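Local coordinates for major pepsin inhibitor 3 (Ascaris suum, PDB 1F32), which inhibits the aspartic protease pepsin as a secreted protein of the parasitic nematode Ascaris suum, at residues G9-T14 / Q69-F74; L25-L30 / K85-Q90; A42-D47 / C59-P64; Q105-K110 / S138-P143. All blocks are in the same frame, centred on the assembly; numbering follows the deposited sequence.

Contact 1: residues G9-T14 / Q69-F74; sequences GPFICT and QDMKMF
G9 opens the contact with a backbone bond, its N donating to M71 O at 2.9 Å. The peptide joining G9 to P10 is cis, and the carbonyl of Q69 presses against it, Q69 O lying 3.0 Å from G9 C; P10 N, lacking a hydrogen, cannot bond to that oxygen. The P10 ring crosses the bent side chain of Q69 at about a right angle, with P10 CB 3.5 Å from Q69 OE1, while Q69 NE2 is held by G67 O. At F11 the first torsion (chi1 -63°) sets CG beside the backbone N, and one ring face lies on G9 CA. The far rim reaches across, F11 CE2 standing 3.5 Å from M71 O and F11 CZ 3.7 Å from M73 CB. M73 SD sits above the opposite face, 4.7 Å from the F11 ring centroid, a Met-aromatic contact. A water donates to F11 O at 2.8 Å and weakly to Q69 OE1. Farther along, C13 begins strand 13-16 and is disulfide-linked to C66. One direct hydrogen bond and van der Waals contacts thus join the cis-proline segment to the entry of strand 72-76, with F11 between G9 CA and the more distant M73 SD.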
loop_
_atom_site.group_PDB
_atom_site.type_symbol
_atom_site.label_atom_id
_atom_site.label_comp_id
_atom_site.label_asym_id
_atom_site.label_seq_id
_atom_site.Cartn_x
_atom_site.Cartn_y
_atom_site.Cartn_z
ATOM N N GLY A 9 4.014 -1.806 -7.437
ATOM C CA GLY A 9 4.876 -0.692 -7.088
ATOM C C GLY A 9 5.845 -0.325 -8.196
ATOM O O GLY A 9 5.886 -0.993 -9.235
ATOM N N PRO A 10 6.666 0.716 -7.989
ATOM C CA PRO A 10 6.725 1.550 -6.779
ATOM C C PRO A 10 5.527 2.464 -6.546
ATOM O O PRO A 10 4.877 2.921 -7.487
ATOM C CB PRO A 10 8.007 2.359 -6.979
ATOM C CG PRO A 10 8.843 1.459 -7.792
ATOM C CD PRO A 10 7.867 0.932 -8.811
ATOM N N PHE A 11 5.256 2.738 -5.276
ATOM C CA PHE A 11 4.154 3.613 -4.890
ATOM C C PHE A 11 4.752 4.862 -4.267
ATOM O O PHE A 11 5.948 4.910 -4.000
ATOM C CB PHE A 11 3.253 2.907 -3.869
ATOM C CG PHE A 11 2.594 1.669 -4.406
ATOM C CD1 PHE A 11 1.640 1.762 -5.412
ATOM C CD2 PHE A 11 2.956 0.414 -3.938
ATOM C CE1 PHE A 11 1.054 0.616 -5.945
ATOM C CE2 PHE A 11 2.379 -0.732 -4.463
ATOM C CZ PHE A 11 1.425 -0.629 -5.469
ATOM N N ILE A 12 3.941 5.886 -4.055
ATOM C CA ILE A 12 4.474 7.087 -3.429
ATOM C C ILE A 12 4.760 6.759 -1.972
ATOM O O ILE A 12 3.927 6.180 -1.288
ATOM C CB ILE A 12 3.479 8.263 -3.518
ATOM C CG1 ILE A 12 3.311 8.686 -4.982
ATOM C CG2 ILE A 12 3.985 9.448 -2.710
ATOM C CD1 ILE A 12 2.170 9.652 -5.210
ATOM N N CYS A 13 5.946 7.132 -1.499
ATOM C CA CYS A 13 6.327 6.870 -0.130
ATOM C C CYS A 13 6.776 8.160 0.529
ATOM O O CYS A 13 7.476 8.943 -0.087
ATOM C CB CYS A 13 7.485 5.862 -0.104
ATOM S SG CYS A 13 8.031 5.411 1.569
ATOM N N THR A 14 6.338 8.399 1.760
ATOM C CA THR A 14 6.784 9.580 2.503
ATOM C C THR A 14 6.669 9.297 3.992
ATOM O O THR A 14 6.245 8.204 4.390
ATOM C CB THR A 14 5.985 10.841 2.145
ATOM O OG1 THR A 14 6.655 11.987 2.702
ATOM C CG2 THR A 14 4.565 10.743 2.678
ATOM N N GLN A 69 9.873 -2.414 -3.482
ATOM C CA GLN A 69 9.429 -1.506 -4.533
ATOM C C GLN A 69 8.548 -2.137 -5.607
ATOM O O GLN A 69 7.993 -1.439 -6.451
ATOM C CB GLN A 69 10.636 -0.807 -5.163
ATOM C CG GLN A 69 11.393 0.085 -4.172
ATOM C CD GLN A 69 10.523 1.205 -3.593
ATOM O OE1 GLN A 69 10.195 2.172 -4.277
ATOM N NE2 GLN A 69 10.146 1.068 -2.326
ATOM N N ASP A 70 8.393 -3.453 -5.566
ATOM C CA ASP A 70 7.553 -4.125 -6.546
ATOM C C ASP A 70 6.379 -4.856 -5.899
ATOM O O ASP A 70 5.766 -5.720 -6.519
ATOM C CB ASP A 70 8.388 -5.120 -7.350
ATOM C CG ASP A 70 9.005 -6.195 -6.481
ATOM O OD1 ASP A 70 8.988 -6.057 -5.237
ATOM O OD2 ASP A 70 9.524 -7.178 -7.050
ATOM N N MET A 71 6.052 -4.521 -4.658
ATOM C CA MET A 71 4.946 -5.223 -4.028
ATOM C C MET A 71 3.632 -4.883 -4.721
ATOM O O MET A 71 3.543 -3.888 -5.438
ATOM C CB MET A 71 4.883 -4.930 -2.527
ATOM C CG MET A 71 4.543 -3.521 -2.139
ATOM S SD MET A 71 4.517 -3.449 -0.332
ATOM C CE MET A 71 4.854 -1.740 -0.098
ATOM N N LYS A 72 2.634 -5.741 -4.526
ATOM C CA LYS A 72 1.331 -5.567 -5.144
ATOM C C LYS A 72 0.294 -4.991 -4.187
ATOM O O LYS A 72 0.372 -5.164 -2.974
ATOM C CB LYS A 72 0.823 -6.907 -5.680
ATOM C CG LYS A 72 1.724 -7.559 -6.722
ATOM C CD LYS A 72 1.012 -8.748 -7.367
ATOM C CE LYS A 72 1.933 -9.529 -8.307
ATOM N NZ LYS A 72 3.021 -10.225 -7.561
ATOM N N MET A 73 -0.677 -4.292 -4.752
ATOM C CA MET A 73 -1.739 -3.716 -3.952
ATOM C C MET A 73 -3.046 -4.160 -4.581
ATOM O O MET A 73 -3.158 -4.243 -5.811
ATOM C CB MET A 73 -1.630 -2.186 -3.964
ATOM C CG MET A 73 -2.729 -1.462 -3.203
ATOM S SD MET A 73 -2.279 0.272 -3.092
ATOM C CE MET A 73 -3.479 0.859 -1.953
ATOM N N PHE A 74 -4.025 -4.458 -3.735
ATOM C CA PHE A 74 -5.346 -4.874 -4.181
ATOM C C PHE A 74 -6.338 -4.030 -3.378
ATOM O O PHE A 74 -6.272 -3.971 -2.148
ATOM C CB PHE A 74 -5.579 -6.358 -3.886
ATOM C CG PHE A 74 -4.650 -7.293 -4.628
ATOM C CD1 PHE A 74 -4.772 -7.480 -6.005
ATOM C CD2 PHE A 74 -3.684 -8.016 -3.935
ATOM C CE1 PHE A 74 -3.938 -8.384 -6.687
ATOM C CE2 PHE A 74 -2.845 -8.922 -4.601
ATOM C CZ PHE A 74 -2.979 -9.103 -5.984
HETATM O O HOH W 1 8.676 5.186 -3.706
#

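Contact 2: residues L25-L30 / K85-Q90; sequences LPWTML and KLFIDQ
L25 and F87 meet where edge strand 25-29 of the three-stranded antiparallel sheet comes against strand 85-88 of the five-stranded one. The strands run at 145° to each other with axes 8.7 Å apart, so side chains rather than backbone bonds fill the gap. F87 is the main bump. Its ring enters a hollow walled by L25, P26 and W27: L25 CB stands over the middle of one face, 4.0 Å from the F87 ring centroid, and L25 CD1 leans on the same ring at 3.8 Å from F87 CD1. An inverse gamma turn centred on P26 brings the P26 carbonyl round to the ring's edge, where P26 O lies in the ring plane, 3.4 Å from F87 CE2. The P26 ring slides past F87 in the opposite sense and lodges against the backbone of Q90, P26 CD being 3.2 Å from Q90 O. L25 CD2 settles on Q90 CG. At the other end W27, its CG anti to the backbone N (chi1 -172°), offers one indole face to the extended chain of K85, which crosses it at about a right angle. K85 CD rests 3.4 Å from W27 CZ3, a CH-pi contact, and the ammonium group follows: K85 NZ lies 3.9 Å from the centroid of the six-membered ring of W27, a cation-pi pair. V22 and L82, one from each sheet, also touch the indole. From its place over the ring, K85 NZ gives a weak hydrogen bond to W27 O at 3.2 Å.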
loop_
_atom_site.group_PDB
_atom_site.type_symbol
_atom_site.label_atom_id
_atom_site.label_comp_id
_atom_site.label_asym_id
_atom_site.label_seq_id
_atom_site.Cartn_x
_atom_site.Cartn_y
_atom_site.Cartn_z
ATOM N N LEU A 25 -1.064 4.516 2.794
ATOM C CA LEU A 25 -1.365 3.591 3.884
ATOM C C LEU A 25 -0.206 3.597 4.896
ATOM O O LEU A 25 0.963 3.689 4.507
ATOM C CB LEU A 25 -1.598 2.187 3.310
ATOM C CG LEU A 25 -2.815 2.118 2.378
ATOM C CD1 LEU A 25 -2.943 0.731 1.799
ATOM C CD2 LEU A 25 -4.076 2.482 3.157
ATOM N N PRO A 26 -0.515 3.512 6.205
ATOM C CA PRO A 26 0.513 3.510 7.257
ATOM C C PRO A 26 1.268 2.181 7.292
ATOM O O PRO A 26 0.925 1.262 8.033
ATOM C CB PRO A 26 -0.296 3.776 8.523
ATOM C CG PRO A 26 -1.605 3.121 8.218
ATOM C CD PRO A 26 -1.870 3.530 6.797
ATOM N N TRP A 27 2.319 2.120 6.489
ATOM C CA TRP A 27 3.139 0.928 6.326
ATOM C C TRP A 27 3.925 0.492 7.563
ATOM O O TRP A 27 3.806 -0.651 8.011
ATOM C CB TRP A 27 4.093 1.164 5.146
ATOM C CG TRP A 27 4.851 -0.016 4.743
ATOM C CD1 TRP A 27 6.197 -0.210 4.861
ATOM C CD2 TRP A 27 4.316 -1.211 4.185
ATOM N NE1 TRP A 27 6.535 -1.465 4.408
ATOM C CE2 TRP A 27 5.393 -2.099 3.986
ATOM C CE3 TRP A 27 3.019 -1.623 3.833
ATOM C CZ2 TRP A 27 5.216 -3.381 3.448
ATOM C CZ3 TRP A 27 2.846 -2.891 3.301
ATOM C CH2 TRP A 27 3.940 -3.755 3.113
ATOM N N THR A 28 4.747 1.390 8.090
ATOM C CA THR A 28 5.549 1.081 9.262
ATOM C C THR A 28 5.933 2.394 9.931
ATOM O O THR A 28 5.783 3.476 9.338
ATOM C CB THR A 28 6.830 0.302 8.872
ATOM O OG1 THR A 28 7.426 -0.251 10.056
ATOM C CG2 THR A 28 7.841 1.224 8.223
ATOM N N MET A 29 6.399 2.315 11.175
ATOM C CA MET A 29 6.782 3.521 11.885
ATOM C C MET A 29 8.258 3.441 12.252
ATOM O O MET A 29 8.751 2.399 12.687
ATOM C CB MET A 29 5.914 3.687 13.135
ATOM C CG MET A 29 5.839 5.096 13.652
ATOM S SD MET A 29 4.768 5.220 15.105
ATOM C CE MET A 29 5.867 5.649 16.225
ATOM N N LEU A 30 8.958 4.549 12.061
ATOM C CA LEU A 30 10.388 4.635 12.338
ATOM C C LEU A 30 10.719 4.858 13.809
ATOM O O LEU A 30 9.994 5.556 14.522
ATOM C CB LEU A 30 10.990 5.765 11.503
ATOM C CG LEU A 30 10.696 5.665 10.001
ATOM C CD1 LEU A 30 11.433 6.768 9.287
ATOM C CD2 LEU A 30 11.107 4.296 9.474
ATOM N N LYS A 85 0.049 -7.087 3.722
ATOM C CA LYS A 85 -0.548 -6.442 4.894
ATOM C C LYS A 85 -1.961 -5.960 4.576
ATOM O O LYS A 85 -2.224 -5.465 3.488
ATOM C CB LYS A 85 0.326 -5.276 5.360
ATOM C CG LYS A 85 1.745 -5.693 5.815
ATOM C CD LYS A 85 2.536 -4.484 6.336
ATOM C CE LYS A 85 4.002 -4.804 6.655
ATOM N NZ LYS A 85 4.719 -3.628 7.311
ATOM N N LEU A 86 -2.862 -6.105 5.546
ATOM C CA LEU A 86 -4.266 -5.717 5.396
ATOM C C LEU A 86 -4.576 -4.394 6.088
ATOM O O LEU A 86 -4.143 -4.164 7.226
ATOM C CB LEU A 86 -5.171 -6.813 5.991
ATOM C CG LEU A 86 -6.648 -6.446 6.214
ATOM C CD1 LEU A 86 -7.304 -6.212 4.867
ATOM C CD2 LEU A 86 -7.378 -7.574 6.972
ATOM N N PHE A 87 -5.324 -3.534 5.392
ATOM C CA PHE A 87 -5.721 -2.227 5.912
ATOM C C PHE A 87 -7.221 -1.998 5.745
ATOM O O PHE A 87 -7.767 -2.209 4.661
ATOM C CB PHE A 87 -5.000 -1.100 5.169
ATOM C CG PHE A 87 -3.501 -1.182 5.237
ATOM C CD1 PHE A 87 -2.790 -2.050 4.403
ATOM C CD2 PHE A 87 -2.802 -0.419 6.166
ATOM C CE1 PHE A 87 -1.400 -2.156 4.508
ATOM C CE2 PHE A 87 -1.407 -0.517 6.280
ATOM C CZ PHE A 87 -0.706 -1.386 5.456
ATOM N N ILE A 88 -7.871 -1.546 6.817
ATOM C CA ILE A 88 -9.298 -1.220 6.774
ATOM C C ILE A 88 -9.419 0.230 7.274
ATOM O O ILE A 88 -8.850 0.585 8.313
ATOM C CB ILE A 88 -10.106 -2.189 7.647
ATOM C CG1 ILE A 88 -10.084 -3.582 7.001
ATOM C CG2 ILE A 88 -11.536 -1.675 7.824
ATOM C CD1 ILE A 88 -10.670 -4.690 7.867
ATOM N N ASP A 89 -10.122 1.077 6.522
ATOM C CA ASP A 89 -10.258 2.486 6.891
ATOM C C ASP A 89 -8.869 3.113 7.063
ATOM O O ASP A 89 -8.634 3.903 7.983
ATOM C CB ASP A 89 -11.045 2.638 8.194
ATOM C CG ASP A 89 -12.536 2.471 7.994
ATOM O OD1 ASP A 89 -13.094 3.181 7.131
ATOM O OD2 ASP A 89 -13.150 1.639 8.701
ATOM N N GLN A 90 -7.957 2.740 6.168
ATOM C CA GLN A 90 -6.580 3.225 6.177
ATOM C C GLN A 90 -5.789 2.933 7.438
ATOM O O GLN A 90 -4.884 3.692 7.794
ATOM C CB GLN A 90 -6.535 4.727 5.896
ATOM C CG GLN A 90 -6.394 5.075 4.428
ATOM C CD GLN A 90 -7.717 5.154 3.710
ATOM O OE1 GLN A 90 -8.397 4.146 3.510
ATOM N NE2 GLN A 90 -8.098 6.367 3.318
#

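Contact 3: residues A42-D47 / C59-P64; sequences AARVED and CTKPPP
R44 spends two of its N-H groups on successive backbone carbonyls of the 59-64 segment. R44 NE donates to T60 O at 2.7 Å with an N-H...O angle of 161°, and R44 NH2 donates to K61 O at 2.9 Å, less straight at 150°. T60 O lies close to the guanidinium plane, yet NE comes to it from above the carbonyl plane and not along a lone pair; the second bond is tilted from both planes. A bend at chi3 (66°) turns the guanidinium edge onto the two oxygens, after the aliphatic part has passed C59 O, which lies 3.4 Å from R44 CG. T60 closes the short helix 57-60 and K61, with positive phi, is the first residue beyond it, so the two accepting oxygens lie at and just past its C-terminal end, where the arginine of helix 35-52 supplies donors. K61 CB packs 3.5 Å from R44 NE, while the rest of its extended chain leads away. T60 OG1 bonds weakly back to A56 O, just ahead of the short helix. On the longer helix E46 N is satisfied by A42 O and D47 N by A43 O, while V45 O accepts from T49 OG1. C59 is disulfide-bonded to C48, a covalent tie between the same two helices. V45 CG2 comes no nearer than 4.5 Å to T60 CB.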
loop_
_atom_site.group_PDB
_atom_site.type_symbol
_atom_site.label_atom_id
_atom_site.label_comp_id
_atom_site.label_asym_id
_atom_site.label_seq_id
_atom_site.Cartn_x
_atom_site.Cartn_y
_atom_site.Cartn_z
ATOM N N ALA A 42 11.646 12.584 4.031
ATOM C CA ALA A 42 10.416 13.339 3.850
ATOM C C ALA A 42 10.706 14.695 3.198
ATOM O O ALA A 42 9.956 15.156 2.340
ATOM C CB ALA A 42 9.726 13.525 5.179
ATOM N N ALA A 43 11.800 15.320 3.604
ATOM C CA ALA A 43 12.192 16.617 3.064
ATOM C C ALA A 43 12.515 16.476 1.588
ATOM O O ALA A 43 12.131 17.312 0.762
ATOM C CB ALA A 43 13.408 17.138 3.808
ATOM N N ARG A 44 13.237 15.408 1.274
ATOM C CA ARG A 44 13.639 15.094 -0.084
ATOM C C ARG A 44 12.404 14.883 -0.966
ATOM O O ARG A 44 12.355 15.364 -2.099
ATOM C CB ARG A 44 14.520 13.835 -0.051
ATOM C CG ARG A 44 15.246 13.502 -1.332
ATOM C CD ARG A 44 16.485 12.630 -1.053
ATOM N NE ARG A 44 16.147 11.294 -0.548
ATOM C CZ ARG A 44 16.490 10.827 0.650
ATOM N NH1 ARG A 44 17.187 11.577 1.500
ATOM N NH2 ARG A 44 16.140 9.595 1.005
ATOM N N VAL A 45 11.407 14.167 -0.444
ATOM C CA VAL A 45 10.177 13.898 -1.193
ATOM C C VAL A 45 9.426 15.190 -1.487
ATOM O O VAL A 45 8.936 15.399 -2.607
ATOM C CB VAL A 45 9.235 12.944 -0.408
ATOM C CG1 VAL A 45 7.908 12.787 -1.146
ATOM C CG2 VAL A 45 9.887 11.586 -0.270
ATOM N N GLU A 46 9.331 16.060 -0.485
ATOM C CA GLU A 46 8.619 17.327 -0.661
ATOM C C GLU A 46 9.356 18.195 -1.677
ATOM O O GLU A 46 8.740 18.818 -2.529
ATOM C CB GLU A 46 8.510 18.074 0.671
ATOM C CG GLU A 46 7.256 18.973 0.828
ATOM C CD GLU A 46 7.533 20.488 0.776
ATOM O OE1 GLU A 46 7.587 21.064 -0.339
ATOM O OE2 GLU A 46 7.689 21.112 1.859
ATOM N N ASP A 47 10.682 18.222 -1.584
ATOM C CA ASP A 47 11.477 19.017 -2.506
ATOM C C ASP A 47 11.325 18.476 -3.918
ATOM O O ASP A 47 11.050 19.233 -4.861
ATOM C CB ASP A 47 12.956 18.984 -2.115
ATOM C CG ASP A 47 13.814 19.823 -3.045
ATOM O OD1 ASP A 47 13.751 21.062 -2.952
ATOM O OD2 ASP A 47 14.530 19.251 -3.885
ATOM N N CYS A 59 15.435 10.945 -7.655
ATOM C CA CYS A 59 15.302 12.190 -6.896
ATOM C C CYS A 59 14.875 11.876 -5.458
ATOM O O CYS A 59 15.478 12.369 -4.506
ATOM C CB CYS A 59 14.246 13.124 -7.502
ATOM S SG CYS A 59 14.238 14.782 -6.735
ATOM N N THR A 60 13.836 11.064 -5.306
ATOM C CA THR A 60 13.333 10.752 -3.970
ATOM C C THR A 60 14.227 9.815 -3.155
ATOM O O THR A 60 14.302 9.944 -1.932
ATOM C CB THR A 60 11.887 10.160 -4.016
ATOM O OG1 THR A 60 11.884 8.942 -4.767
ATOM C CG2 THR A 60 10.915 11.154 -4.662
ATOM N N LYS A 61 14.907 8.887 -3.830
ATOM C CA LYS A 61 15.777 7.930 -3.145
ATOM C C LYS A 61 15.085 7.266 -1.950
ATOM O O LYS A 61 15.505 7.432 -0.803
ATOM C CB LYS A 61 17.057 8.628 -2.680
ATOM C CG LYS A 61 17.913 9.144 -3.834
ATOM C CD LYS A 61 19.064 9.977 -3.331
ATOM C CE LYS A 61 19.842 10.591 -4.483
ATOM N NZ LYS A 61 20.843 11.557 -3.973
ATOM N N PRO A 62 14.011 6.497 -2.206
ATOM C CA PRO A 62 13.268 5.813 -1.143
ATOM C C PRO A 62 14.088 4.815 -0.339
ATOM O O PRO A 62 14.710 3.909 -0.904
ATOM C CB PRO A 62 12.116 5.133 -1.892
ATOM C CG PRO A 62 12.649 4.998 -3.312
ATOM C CD PRO A 62 13.362 6.299 -3.515
ATOM N N PRO A 63 14.109 4.975 0.994
ATOM C CA PRO A 63 14.863 4.061 1.856
ATOM C C PRO A 63 14.186 2.693 1.900
ATOM O O PRO A 63 13.021 2.531 1.502
ATOM C CB PRO A 63 14.845 4.765 3.220
ATOM C CG PRO A 63 14.663 6.245 2.848
ATOM C CD PRO A 63 13.609 6.126 1.765
ATOM N N PRO A 64 14.897 1.682 2.406
ATOM C CA PRO A 64 14.259 0.364 2.439
ATOM C C PRO A 64 12.970 0.271 3.249
ATOM O O PRO A 64 12.189 -0.663 3.054
ATOM C CB PRO A 64 15.364 -0.564 2.959
ATOM C CG PRO A 64 16.492 0.334 3.374
ATOM C CD PRO A 64 16.354 1.597 2.623
#

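Contact 4: residues Q105-K110 / S138-P143; sequences QTFREK and SPPPPP
F107 and K110, one helical turn apart on helix 98-116, receive a run of prolines from the segment 138-143. The tight part centres on the buried F107 ring. With CG anti to the backbone N (chi1 -178°), the ring projects from the helix into the bend of the proline chain. P140 CG lies off-centre against it, 3.8 Å from F107 CE2, in a CH-pi contact; P143 CD approaches 3.7 Å from F107 CD2, and P141 O meets the ring edge at 3.2 Å from F107 CD2. F76 packs edge-to-face on the same ring and F4 also touches it, so prolines and aromatics share the pocket. P140 is wedged hard against the helix as well, its CB only 3.5 Å from K110 CB, closer than carbons usually pack. The solvent side is looser: the extended chain of exposed K110 slides past P140 in the opposite direction, with K110 CD 3.8 Å from P140 CB, and the P141 ring, also exposed, points away from the helix. All the cross-contacts are apolar or van der Waals. The backbone of P139-P143 has the angles of a polyproline II helix, here laid against the alpha-helix 98-116 with every third ring, P140 and P143, buried.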
loop_
_atom_site.group_PDB
_atom_site.type_symbol
_atom_site.label_atom_id
_atom_site.label_comp_id
_atom_site.label_asym_id
_atom_site.label_seq_id
_atom_site.Cartn_x
_atom_site.Cartn_y
_atom_site.Cartn_z
ATOM N N GLN A 105 -7.470 -14.570 -4.160
ATOM C CA GLN A 105 -7.541 -15.248 -5.450
ATOM C C GLN A 105 -8.981 -15.628 -5.817
ATOM O O GLN A 105 -9.360 -15.566 -6.987
ATOM C CB GLN A 105 -6.621 -16.475 -5.438
ATOM C CG GLN A 105 -5.590 -16.512 -6.581
ATOM C CD GLN A 105 -5.194 -15.137 -7.123
ATOM O OE1 GLN A 105 -4.619 -14.307 -6.422
ATOM N NE2 GLN A 105 -5.501 -14.907 -8.389
ATOM N N THR A 106 -9.789 -16.004 -4.829
ATOM C CA THR A 106 -11.182 -16.349 -5.102
ATOM C C THR A 106 -11.874 -15.098 -5.610
ATOM O O THR A 106 -12.654 -15.149 -6.546
ATOM C CB THR A 106 -11.926 -16.840 -3.842
ATOM O OG1 THR A 106 -11.413 -18.114 -3.452
ATOM C CG2 THR A 106 -13.444 -16.976 -4.120
ATOM N N PHE A 107 -11.579 -13.955 -4.995
ATOM C CA PHE A 107 -12.210 -12.720 -5.434
ATOM C C PHE A 107 -11.769 -12.352 -6.843
ATOM O O PHE A 107 -12.590 -11.989 -7.672
ATOM C CB PHE A 107 -11.899 -11.565 -4.473
ATOM C CG PHE A 107 -12.577 -10.273 -4.849
ATOM C CD1 PHE A 107 -12.012 -9.418 -5.798
ATOM C CD2 PHE A 107 -13.802 -9.930 -4.280
ATOM C CE1 PHE A 107 -12.652 -8.239 -6.178
ATOM C CE2 PHE A 107 -14.461 -8.745 -4.655
ATOM C CZ PHE A 107 -13.888 -7.904 -5.600
ATOM N N ARG A 108 -10.475 -12.450 -7.128
ATOM C CA ARG A 108 -9.992 -12.106 -8.463
ATOM C C ARG A 108 -10.640 -13.019 -9.503
ATOM O O ARG A 108 -11.011 -12.582 -10.598
ATOM C CB ARG A 108 -8.469 -12.245 -8.526
ATOM C CG ARG A 108 -7.744 -11.281 -7.585
ATOM C CD ARG A 108 -6.250 -11.546 -7.538
ATOM N NE ARG A 108 -5.541 -11.030 -8.706
ATOM C CZ ARG A 108 -4.262 -11.289 -8.965
ATOM N NH1 ARG A 108 -3.562 -12.060 -8.144
ATOM N NH2 ARG A 108 -3.681 -10.768 -10.033
ATOM N N GLU A 109 -10.763 -14.293 -9.155
ATOM C CA GLU A 109 -11.372 -15.259 -10.052
ATOM C C GLU A 109 -12.855 -14.942 -10.238
ATOM O O GLU A 109 -13.392 -15.134 -11.327
ATOM C CB GLU A 109 -11.164 -16.666 -9.500
ATOM C CG GLU A 109 -9.684 -17.062 -9.468
ATOM C CD GLU A 109 -9.414 -18.290 -8.619
ATOM O OE1 GLU A 109 -10.358 -18.775 -7.970
ATOM O OE2 GLU A 109 -8.250 -18.763 -8.592
ATOM N N LYS A 110 -13.518 -14.452 -9.186
ATOM C CA LYS A 110 -14.944 -14.113 -9.301
ATOM C C LYS A 110 -15.131 -12.825 -10.089
ATOM O O LYS A 110 -16.096 -12.677 -10.844
ATOM C CB LYS A 110 -15.601 -13.986 -7.926
ATOM C CG LYS A 110 -15.923 -15.329 -7.306
ATOM C CD LYS A 110 -16.807 -15.205 -6.101
ATOM C CE LYS A 110 -17.227 -16.581 -5.616
ATOM N NZ LYS A 110 -18.104 -16.500 -4.423
ATOM N N SER A 138 -24.246 -10.669 -10.890
ATOM C CA SER A 138 -24.105 -10.878 -9.450
ATOM C C SER A 138 -22.633 -10.740 -9.050
ATOM O O SER A 138 -21.936 -11.738 -8.866
ATOM C CB SER A 138 -24.614 -12.266 -9.090
ATOM O OG SER A 138 -23.983 -13.249 -9.897
ATOM N N PRO A 139 -22.151 -9.496 -8.887
ATOM C CA PRO A 139 -20.755 -9.271 -8.515
ATOM C C PRO A 139 -20.362 -9.951 -7.219
ATOM O O PRO A 139 -21.182 -10.135 -6.318
ATOM C CB PRO A 139 -20.667 -7.752 -8.417
ATOM C CG PRO A 139 -22.039 -7.385 -7.926
ATOM C CD PRO A 139 -22.903 -8.230 -8.831
ATOM N N PRO A 140 -19.090 -10.334 -7.109
ATOM C CA PRO A 140 -18.622 -10.989 -5.897
ATOM C C PRO A 140 -18.642 -10.025 -4.729
ATOM O O PRO A 140 -18.531 -8.797 -4.901
ATOM C CB PRO A 140 -17.194 -11.397 -6.253
ATOM C CG PRO A 140 -16.771 -10.318 -7.190
ATOM C CD PRO A 140 -17.988 -10.157 -8.071
ATOM N N PRO A 141 -18.811 -10.559 -3.518
ATOM C CA PRO A 141 -18.814 -9.681 -2.350
ATOM C C PRO A 141 -17.325 -9.501 -2.047
ATOM O O PRO A 141 -16.498 -10.286 -2.505
ATOM C CB PRO A 141 -19.493 -10.534 -1.295
ATOM C CG PRO A 141 -18.987 -11.894 -1.625
ATOM C CD PRO A 141 -19.108 -11.948 -3.128
ATOM N N PRO A 142 -16.958 -8.474 -1.281
ATOM C CA PRO A 142 -15.534 -8.303 -0.981
ATOM C C PRO A 142 -15.024 -9.442 -0.089
ATOM O O PRO A 142 -15.812 -10.147 0.561
ATOM C CB PRO A 142 -15.483 -6.932 -0.302
ATOM C CG PRO A 142 -16.851 -6.784 0.280
ATOM C CD PRO A 142 -17.759 -7.353 -0.762
ATOM N N PRO A 143 -13.700 -9.671 -0.082
ATOM C CA PRO A 143 -13.145 -10.740 0.751
ATOM C C PRO A 143 -13.675 -10.566 2.167
ATOM O O PRO A 143 -13.853 -9.435 2.630
ATOM C CB PRO A 143 -11.635 -10.511 0.656
ATOM C CG PRO A 143 -11.472 -9.968 -0.735
ATOM C CD PRO A 143 -12.652 -8.995 -0.868
#

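How the contacts relate
Contacts 1 and 2 lie near the centre of the chain and join the same two sheets; they touch through M71 on W27 and M73 on L25. Contact 2 is partly buried and built on aromatic, CH-pi and cation-pi packing, whereas contact 1, nearer the surface, adds a backbone bond and a water. Contact 3, also at the surface, meets contact 1 where V45 packs on C13 O, and relies on an arginine and backbone carbonyls. Contact 4, partly buried, holds the other long helix by apolar proline packing and reaches contact 1 through R108 against F74. Contacts 3 and 4 lie on opposite sides of the chain's centre, their own centres about 37 Å apart.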